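Long-range contact in VIN1 (Oscarella pearsei, PDB 6BFI), which probably binds actin filaments and may play a role in cell-cell adhesion, as a member of the vinculin/alpha-catenin family: residues A[81-95]-A[104-116]. Sequence-based numbering, arbitrary orientation.
Sequences VQQAAVFLSDAARLL and GKRKLLDGARGVI
Ala84 and Gly111 mark the place where helices 68-97 and 102-145 come close, with 4.1 Å between their CA atoms. The local axes approach to 7.6 Å and run at 148°, so the pair forms an antiparallel hairpin.

Gly111 CA makes a CA-H...O contact with Ala84 O (3.5 Å). Ala84 CB rests on the backbone at Gly114, 3.4 Å from Gly114 C. Near the turn, Leu94 and Leu95 lie against the bare backbone of Gly104.

On the buried side, Leu88 is a knob in a hole formed by Leu108, Gly111, Ala112 and Val115. Its CD1 meets Val115 CG1 tip to tip. Ala91 CB packs on Leu108 CB (3.7 Å), and the Leu95 and Leu108 side chains cross at about a right angle, CD1 against CD2. Helices 8-32 and 41-59 cover this side through His28, Val21, Val44 and Val47.

On the partly exposed side, Lys107 bends at chi3 (94°) and chi4, which carries NZ over one face of the Phe87 ring, displaced toward the rim at CE1. This cation-pi contact measures 3.6 Å from NZ to the ring centroid. Asp90 OD2 stays 4.6 Å from Lys107 NZ, so its electrostatic help is probably weak; Asp90 OD1 also makes a weak salt bridge to Arg93.

The bare Gly104, Gly111 and Gly114 permit this spacing. With no hydrogen bond between the segments, the join relies on shape fit and the Lys107-Phe87 pair.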
ATOM      1  N   VAL A  81     -17.611 -35.220  -9.145  1.00 74.37           N
ATOM      2  CA  VAL A  81     -16.599 -34.971 -10.169  1.00 67.25           C
ATOM      3  C   VAL A  81     -16.414 -36.198 -11.059  1.00 65.08           C
ATOM      4  O   VAL A  81     -16.203 -36.073 -12.275  1.00 59.92           O
ATOM      5  CB  VAL A  81     -15.278 -34.515  -9.517  1.00 63.25           C
ATOM      6  CG1 VAL A  81     -14.705 -35.600  -8.623  1.00 66.59           C
ATOM      7  CG2 VAL A  81     -14.272 -34.095 -10.576  1.00 57.73           C
ATOM      8  N   GLN A  82     -16.517 -37.403 -10.485  1.00 67.95           N
ATOM      9  CA  GLN A  82     -16.432 -38.603 -11.313  1.00 69.06           C
ATOM     10  C   GLN A  82     -17.591 -38.668 -12.301  1.00 72.75           C
ATOM     11  O   GLN A  82     -17.412 -39.076 -13.457  1.00 71.38           O
ATOM     12  CB  GLN A  82     -16.394 -39.855 -10.436  1.00 68.78           C
ATOM     13  CG  GLN A  82     -15.028 -40.125  -9.820  1.00 69.41           C
ATOM     14  CD  GLN A  82     -14.979 -41.424  -9.042  1.00 78.00           C
ATOM     15  OE1 GLN A  82     -15.540 -41.531  -7.950  1.00 76.99           O
ATOM     16  NE2 GLN A  82     -14.302 -42.421  -9.600  1.00 77.87           N
ATOM     17  N   GLN A  83     -18.786 -38.254 -11.869  1.00 83.30           N
ATOM     18  CA  GLN A  83     -19.924 -38.215 -12.781  1.00 81.58           C
ATOM     19  C   GLN A  83     -19.691 -37.214 -13.907  1.00 77.21           C
ATOM     20  O   GLN A  83     -20.076 -37.463 -15.056  1.00 80.29           O
ATOM     21  CB  GLN A  83     -21.203 -37.879 -12.014  1.00 84.68           C
ATOM     22  CG  GLN A  83     -22.461 -37.948 -12.861  1.00 91.22           C
ATOM     23  CD  GLN A  83     -22.616 -39.285 -13.560  1.00 96.81           C
ATOM     24  OE1 GLN A  83     -22.842 -40.314 -12.919  1.00 99.58           O
ATOM     25  NE2 GLN A  83     -22.489 -39.279 -14.881  1.00 96.41           N
ATOM     26  N   ALA A  84     -19.056 -36.078 -13.600  1.00 71.67           N
ATOM     27  CA  ALA A  84     -18.732 -35.118 -14.653  1.00 67.83           C
ATOM     28  C   ALA A  84     -17.752 -35.712 -15.662  1.00 65.51           C
ATOM     29  O   ALA A  84     -17.900 -35.514 -16.878  1.00 60.34           O
ATOM     30  CB  ALA A  84     -18.164 -33.838 -14.044  1.00 65.83           C
ATOM     31  N   ALA A  85     -16.745 -36.447 -15.178  1.00 63.95           N
ATOM     32  CA  ALA A  85     -15.845 -37.142 -16.095  1.00 62.32           C
ATOM     33  C   ALA A  85     -16.608 -38.128 -16.976  1.00 63.97           C
ATOM     34  O   ALA A  85     -16.328 -38.246 -18.179  1.00 60.22           O
ATOM     35  CB  ALA A  85     -14.744 -37.857 -15.313  1.00 60.66           C
ATOM     36  N   VAL A  86     -17.579 -38.843 -16.396  1.00 65.50           N
ATOM     37  CA  VAL A  86     -18.421 -39.731 -17.197  1.00 69.95           C
ATOM     38  C   VAL A  86     -19.150 -38.943 -18.278  1.00 72.09           C
ATOM     39  O   VAL A  86     -19.253 -39.387 -19.431  1.00 71.84           O
ATOM     40  CB  VAL A  86     -19.408 -40.496 -16.296  1.00 72.96           C
ATOM     41  CG1 VAL A  86     -20.367 -41.331 -17.143  1.00 68.87           C
ATOM     42  CG2 VAL A  86     -18.653 -41.371 -15.305  1.00 72.03           C
ATOM     43  N   PHE A  87     -19.664 -37.759 -17.926  1.00 74.11           N
ATOM     44  CA  PHE A  87     -20.311 -36.909 -18.920  1.00 71.05           C
ATOM     45  C   PHE A  87     -19.355 -36.558 -20.050  1.00 69.35           C
ATOM     46  O   PHE A  87     -19.763 -36.471 -21.214  1.00 72.35           O
ATOM     47  CB  PHE A  87     -20.849 -35.636 -18.268  1.00 72.16           C
ATOM     48  CG  PHE A  87     -22.182 -35.809 -17.603  1.00 79.07           C
ATOM     49  CD1 PHE A  87     -22.739 -37.067 -17.447  1.00 81.72           C
ATOM     50  CD2 PHE A  87     -22.887 -34.709 -17.146  1.00 82.83           C
ATOM     51  CE1 PHE A  87     -23.968 -37.225 -16.839  1.00 85.23           C
ATOM     52  CE2 PHE A  87     -24.119 -34.862 -16.538  1.00 86.63           C
ATOM     53  CZ  PHE A  87     -24.660 -36.121 -16.384  1.00 86.20           C
ATOM     54  N   LEU A  88     -18.075 -36.350 -19.729  1.00 67.32           N
ATOM     55  CA  LEU A  88     -17.107 -36.091 -20.791  1.00 64.89           C
ATOM     56  C   LEU A  88     -16.920 -37.312 -21.683  1.00 63.76           C
ATOM     57  O   LEU A  88     -16.806 -37.178 -22.909  1.00 61.46           O
ATOM     58  CB  LEU A  88     -15.771 -35.643 -20.200  1.00 65.04           C
ATOM     59  CG  LEU A  88     -15.733 -34.210 -19.670  1.00 59.79           C
ATOM     60  CD1 LEU A  88     -14.295 -33.757 -19.486  1.00 63.16           C
ATOM     61  CD2 LEU A  88     -16.487 -33.263 -20.596  1.00 55.07           C
ATOM     62  N   SER A  89     -16.883 -38.511 -21.092  1.00 63.18           N
ATOM     63  CA  SER A  89     -16.755 -39.723 -21.902  1.00 66.37           C
ATOM     64  C   SER A  89     -17.935 -39.875 -22.858  1.00 67.08           C
ATOM     65  O   SER A  89     -17.757 -40.095 -24.066  1.00 72.63           O
ATOM     66  CB  SER A  89     -16.634 -40.949 -20.997  1.00 72.90           C
ATOM     67  OG  SER A  89     -15.495 -40.853 -20.161  1.00 75.48           O
ATOM     68  N   ASP A  90     -19.157 -39.757 -22.327  1.00 64.57           N
ATOM     69  CA  ASP A  90     -20.343 -39.827 -23.174  1.00 66.42           C
ATOM     70  C   ASP A  90     -20.311 -38.756 -24.258  1.00 71.24           C
ATOM     71  O   ASP A  90     -20.687 -39.013 -25.407  1.00 71.69           O
ATOM     72  CB  ASP A  90     -21.605 -39.686 -22.324  1.00 68.60           C
ATOM     73  CG  ASP A  90     -21.647 -40.670 -21.167  1.00 74.80           C
ATOM     74  OD1 ASP A  90     -20.942 -41.702 -21.228  1.00 78.93           O
ATOM     75  OD2 ASP A  90     -22.392 -40.410 -20.199  1.00 71.95           O
ATOM     76  N   ALA A  91     -19.858 -37.549 -23.909  1.00 67.14           N
ATOM     77  CA  ALA A  91     -19.752 -36.481 -24.898  1.00 66.43           C
ATOM     78  C   ALA A  91     -18.813 -36.869 -26.031  1.00 69.33           C
ATOM     79  O   ALA A  91     -19.121 -36.643 -27.208  1.00 72.08           O
ATOM     80  CB  ALA A  91     -19.280 -35.191 -24.230  1.00 59.14           C
ATOM     81  N   ALA A  92     -17.660 -37.455 -25.695  1.00 66.86           N
ATOM     82  CA  ALA A  92     -16.743 -37.926 -26.729  1.00 66.39           C
ATOM     83  C   ALA A  92     -17.423 -38.945 -27.636  1.00 72.07           C
ATOM     84  O   ALA A  92     -17.326 -38.860 -28.869  1.00 74.22           O
ATOM     85  CB  ALA A  92     -15.489 -38.522 -26.090  1.00 67.81           C
ATOM     86  N   ARG A  93     -18.131 -39.910 -27.041  1.00 72.86           N
ATOM     87  CA  ARG A  93     -18.821 -40.919 -27.839  1.00 80.70           C
ATOM     88  C   ARG A  93     -19.822 -40.281 -28.800  1.00 81.60           C
ATOM     89  O   ARG A  93     -19.727 -40.442 -30.025  1.00 82.78           O
ATOM     90  CB  ARG A  93     -19.535 -41.914 -26.923  1.00 88.38           C
ATOM     91  CG  ARG A  93     -18.636 -42.710 -25.995  1.00 89.99           C
ATOM     92  CD  ARG A  93     -19.469 -43.624 -25.104  1.00 89.24           C
ATOM     93  NE  ARG A  93     -20.769 -43.924 -25.701  1.00 87.49           N
ATOM     94  CZ  ARG A  93     -21.932 -43.479 -25.234  1.00 85.91           C
ATOM     95  NH1 ARG A  93     -21.967 -42.720 -24.147  1.00 81.46           N
ATOM     96  NH2 ARG A  93     -23.061 -43.798 -25.850  1.00 88.58           N
ATOM     97  N   LEU A  94     -20.792 -39.546 -28.251  1.00 81.12           N
ATOM     98  CA  LEU A  94     -21.898 -39.038 -29.056  1.00 79.27           C
ATOM     99  C   LEU A  94     -21.417 -38.036 -30.099  1.00 77.23           C
ATOM    100  O   LEU A  94     -21.832 -38.093 -31.262  1.00 77.35           O
ATOM    101  CB  LEU A  94     -22.952 -38.406 -28.148  1.00 75.38           C
ATOM    102  CG  LEU A  94     -23.442 -39.285 -26.996  1.00 76.46           C
ATOM    103  CD1 LEU A  94     -24.363 -38.504 -26.074  1.00 70.32           C
ATOM    104  CD2 LEU A  94     -24.136 -40.528 -27.527  1.00 76.98           C
ATOM    105  N   LEU A  95     -20.541 -37.109 -29.703  1.00 77.05           N
ATOM    106  CA  LEU A  95     -20.054 -36.117 -30.653  1.00 74.32           C
ATOM    107  C   LEU A  95     -19.181 -36.749 -31.728  1.00 75.56           C
ATOM    108  O   LEU A  95     -19.200 -36.298 -32.879  1.00 76.64           O
ATOM    109  CB  LEU A  95     -19.298 -35.007 -29.922  1.00 74.00           C
ATOM    110  CG  LEU A  95     -20.186 -34.065 -29.106  1.00 75.95           C
ATOM    111  CD1 LEU A  95     -19.380 -32.906 -28.549  1.00 76.99           C
ATOM    112  CD2 LEU A  95     -21.349 -33.557 -29.947  1.00 78.58           C
ATOM    113  N   GLY A 104     -24.673 -34.830 -26.889  1.00 80.68           N
ATOM    114  CA  GLY A 104     -23.230 -34.648 -26.882  1.00 75.88           C
ATOM    115  C   GLY A 104     -22.824 -33.251 -26.453  1.00 71.75           C
ATOM    116  O   GLY A 104     -21.917 -33.081 -25.636  1.00 67.82           O
ATOM    117  N   LYS A 105     -23.498 -32.235 -26.994  1.00 71.09           N
ATOM    118  CA  LYS A 105     -23.214 -30.855 -26.611  1.00 71.38           C
ATOM    119  C   LYS A 105     -23.554 -30.610 -25.146  1.00 67.20           C
ATOM    120  O   LYS A 105     -22.751 -30.034 -24.396  1.00 62.64           O
ATOM    121  CB  LYS A 105     -23.997 -29.904 -27.519  1.00 78.64           C
ATOM    122  CG  LYS A 105     -23.742 -28.426 -27.278  1.00 84.65           C
ATOM    123  CD  LYS A 105     -24.568 -27.575 -28.235  1.00 91.42           C
ATOM    124  CE  LYS A 105     -24.277 -26.094 -28.063  1.00 91.74           C
ATOM    125  NZ  LYS A 105     -24.627 -25.616 -26.699  1.00 90.39           N
ATOM    126  N   ARG A 106     -24.739 -31.058 -24.718  1.00 68.96           N
ATOM    127  CA  ARG A 106     -25.181 -30.827 -23.347  1.00 69.31           C
ATOM    128  C   ARG A 106     -24.232 -31.472 -22.345  1.00 66.12           C
ATOM    129  O   ARG A 106     -23.786 -30.825 -21.392  1.00 64.76           O
ATOM    130  CB  ARG A 106     -26.602 -31.356 -23.154  1.00 77.22           C
ATOM    131  CG  ARG A 106     -27.198 -31.044 -21.787  1.00 85.68           C
ATOM    132  CD  ARG A 106     -28.531 -31.752 -21.567  1.00 93.57           C
ATOM    133  NE  ARG A 106     -28.367 -33.185 -21.327  1.00 97.84           N
ATOM    134  CZ  ARG A 106     -28.134 -33.719 -20.132  1.00 99.65           C
ATOM    135  NH1 ARG A 106     -28.030 -32.940 -19.063  1.00 99.63           N
ATOM    136  NH2 ARG A 106     -28.000 -35.032 -20.004  1.00 99.55           N
ATOM    137  N   LYS A 107     -23.913 -32.753 -22.543  1.00 66.45           N
ATOM    138  CA  LYS A 107     -23.028 -33.437 -21.604  1.00 66.58           C
ATOM    139  C   LYS A 107     -21.596 -32.936 -21.720  1.00 62.45           C
ATOM    140  O   LYS A 107     -20.840 -32.996 -20.741  1.00 58.48           O
ATOM    141  CB  LYS A 107     -23.090 -34.948 -21.823  1.00 73.87           C
ATOM    142  CG  LYS A 107     -24.497 -35.516 -21.731  1.00 80.90           C
ATOM    143  CD  LYS A 107     -24.504 -37.031 -21.813  1.00 86.98           C
ATOM    144  CE  LYS A 107     -24.480 -37.649 -20.429  1.00 90.84           C
ATOM    145  NZ  LYS A 107     -25.625 -37.164 -19.608  1.00 92.44           N
ATOM    146  N   LEU A 108     -21.205 -32.437 -22.897  1.00 61.39           N
ATOM    147  CA  LEU A 108     -19.879 -31.845 -23.043  1.00 56.66           C
ATOM    148  C   LEU A 108     -19.746 -30.596 -22.182  1.00 55.68           C
ATOM    149  O   LEU A 108     -18.765 -30.441 -21.444  1.00 53.80           O
ATOM    150  CB  LEU A 108     -19.603 -31.517 -24.511  1.00 57.91           C
ATOM    151  CG  LEU A 108     -18.221 -30.908 -24.779  1.00 54.81           C
ATOM    152  CD1 LEU A 108     -17.141 -31.976 -24.744  1.00 54.38           C
ATOM    153  CD2 LEU A 108     -18.192 -30.158 -26.097  1.00 58.85           C
ATOM    154  N   LEU A 109     -20.728 -29.694 -22.258  1.00 60.96           N
ATOM    155  CA  LEU A 109     -20.664 -28.477 -21.452  1.00 61.41           C
ATOM    156  C   LEU A 109     -20.858 -28.780 -19.969  1.00 65.79           C
ATOM    157  O   LEU A 109     -20.128 -28.251 -19.119  1.00 62.78           O
ATOM    158  CB  LEU A 109     -21.707 -27.471 -21.936  1.00 59.24           C
ATOM    159  CG  LEU A 109     -21.536 -26.940 -23.363  1.00 58.97           C
ATOM    160  CD1 LEU A 109     -22.663 -25.981 -23.723  1.00 57.70           C
ATOM    161  CD2 LEU A 109     -20.181 -26.269 -23.533  1.00 54.24           C
ATOM    162  N   ASP A 110     -21.833 -29.636 -19.643  1.00 72.30           N
ATOM    163  CA  ASP A 110     -22.121 -29.956 -18.247  1.00 80.35           C
ATOM    164  C   ASP A 110     -20.929 -30.623 -17.573  1.00 76.33           C
ATOM    165  O   ASP A 110     -20.465 -30.170 -16.522  1.00 72.29           O
ATOM    166  CB  ASP A 110     -23.359 -30.848 -18.154  1.00 89.81           C
ATOM    167  CG  ASP A 110     -24.633 -30.058 -17.930  1.00 96.05           C
ATOM    168  OD1 ASP A 110     -24.687 -28.881 -18.348  1.00 98.76           O
ATOM    169  OD2 ASP A 110     -25.579 -30.614 -17.334  1.00101.56           O
ATOM    170  N   GLY A 111     -20.426 -31.713 -18.158  1.00 74.01           N
ATOM    171  CA  GLY A 111     -19.234 -32.339 -17.612  1.00 69.10           C
ATOM    172  C   GLY A 111     -18.029 -31.423 -17.647  1.00 65.24           C
ATOM    173  O   GLY A 111     -17.144 -31.517 -16.789  1.00 63.71           O
ATOM    174  N   ALA A 112     -17.982 -30.521 -18.631  1.00 63.17           N
ATOM    175  CA  ALA A 112     -16.891 -29.557 -18.719  1.00 61.51           C
ATOM    176  C   ALA A 112     -16.838 -28.669 -17.482  1.00 57.13           C
ATOM    177  O   ALA A 112     -15.790 -28.537 -16.841  1.00 55.03           O
ATOM    178  CB  ALA A 112     -17.049 -28.716 -19.984  1.00 65.07           C
ATOM    179  N   ARG A 113     -17.963 -28.040 -17.135  1.00 58.68           N
ATOM    180  CA  ARG A 113     -17.993 -27.231 -15.921  1.00 62.26           C
ATOM    181  C   ARG A 113     -17.888 -28.098 -14.671  1.00 59.85           C
ATOM    182  O   ARG A 113     -17.362 -27.651 -13.641  1.00 59.14           O
ATOM    183  CB  ARG A 113     -19.272 -26.395 -15.892  1.00 68.58           C
ATOM    184  CG  ARG A 113     -19.362 -25.406 -14.746  1.00 74.20           C
ATOM    185  CD  ARG A 113     -20.629 -24.578 -14.854  1.00 80.02           C
ATOM    186  NE  ARG A 113     -21.782 -25.406 -15.191  1.00 85.61           N
ATOM    187  CZ  ARG A 113     -22.499 -26.086 -14.302  1.00 91.63           C
ATOM    188  NH1 ARG A 113     -22.183 -26.040 -13.014  1.00 91.73           N
ATOM    189  NH2 ARG A 113     -23.532 -26.815 -14.701  1.00 95.61           N
ATOM    190  N   GLY A 114     -18.356 -29.345 -14.756  1.00 59.21           N
ATOM    191  CA  GLY A 114     -18.424 -30.200 -13.587  1.00 58.51           C
ATOM    192  C   GLY A 114     -17.081 -30.743 -13.153  1.00 59.24           C
ATOM    193  O   GLY A 114     -16.882 -31.025 -11.970  1.00 61.53           O
ATOM    194  N   VAL A 115     -16.149 -30.921 -14.093  1.00 55.37           N
ATOM    195  CA  VAL A 115     -14.819 -31.367 -13.688  1.00 55.90           C
ATOM    196  C   VAL A 115     -14.055 -30.229 -13.021  1.00 60.07           C
ATOM    197  O   VAL A 115     -13.297 -30.448 -12.067  1.00 58.44           O
ATOM    198  CB  VAL A 115     -14.048 -31.954 -14.885  1.00 52.47           C
ATOM    199  CG1 VAL A 115     -14.704 -33.246 -15.361  1.00 53.86           C
ATOM    200  CG2 VAL A 115     -13.950 -30.950 -16.017  1.00 68.26           C
ATOM    201  N   ILE A 116     -14.256 -28.997 -13.494  1.00 61.78           N
ATOM    202  CA  ILE A 116     -13.595 -27.844 -12.891  1.00 60.96           C
ATOM    203  C   ILE A 116     -14.142 -27.597 -11.490  1.00 60.84           C
ATOM    204  O   ILE A 116     -13.400 -27.622 -10.498  1.00 64.55           O
ATOM    205  CB  ILE A 116     -13.761 -26.602 -13.783  1.00 60.65           C
ATOM    206  CG1 ILE A 116     -13.236 -26.880 -15.192  1.00 62.32           C
ATOM    207  CG2 ILE A 116     -13.041 -25.409 -13.176  1.00 48.82           C
ATOM    208  CD1 ILE A 116     -13.454 -25.735 -16.162  1.00 58.21           C
TER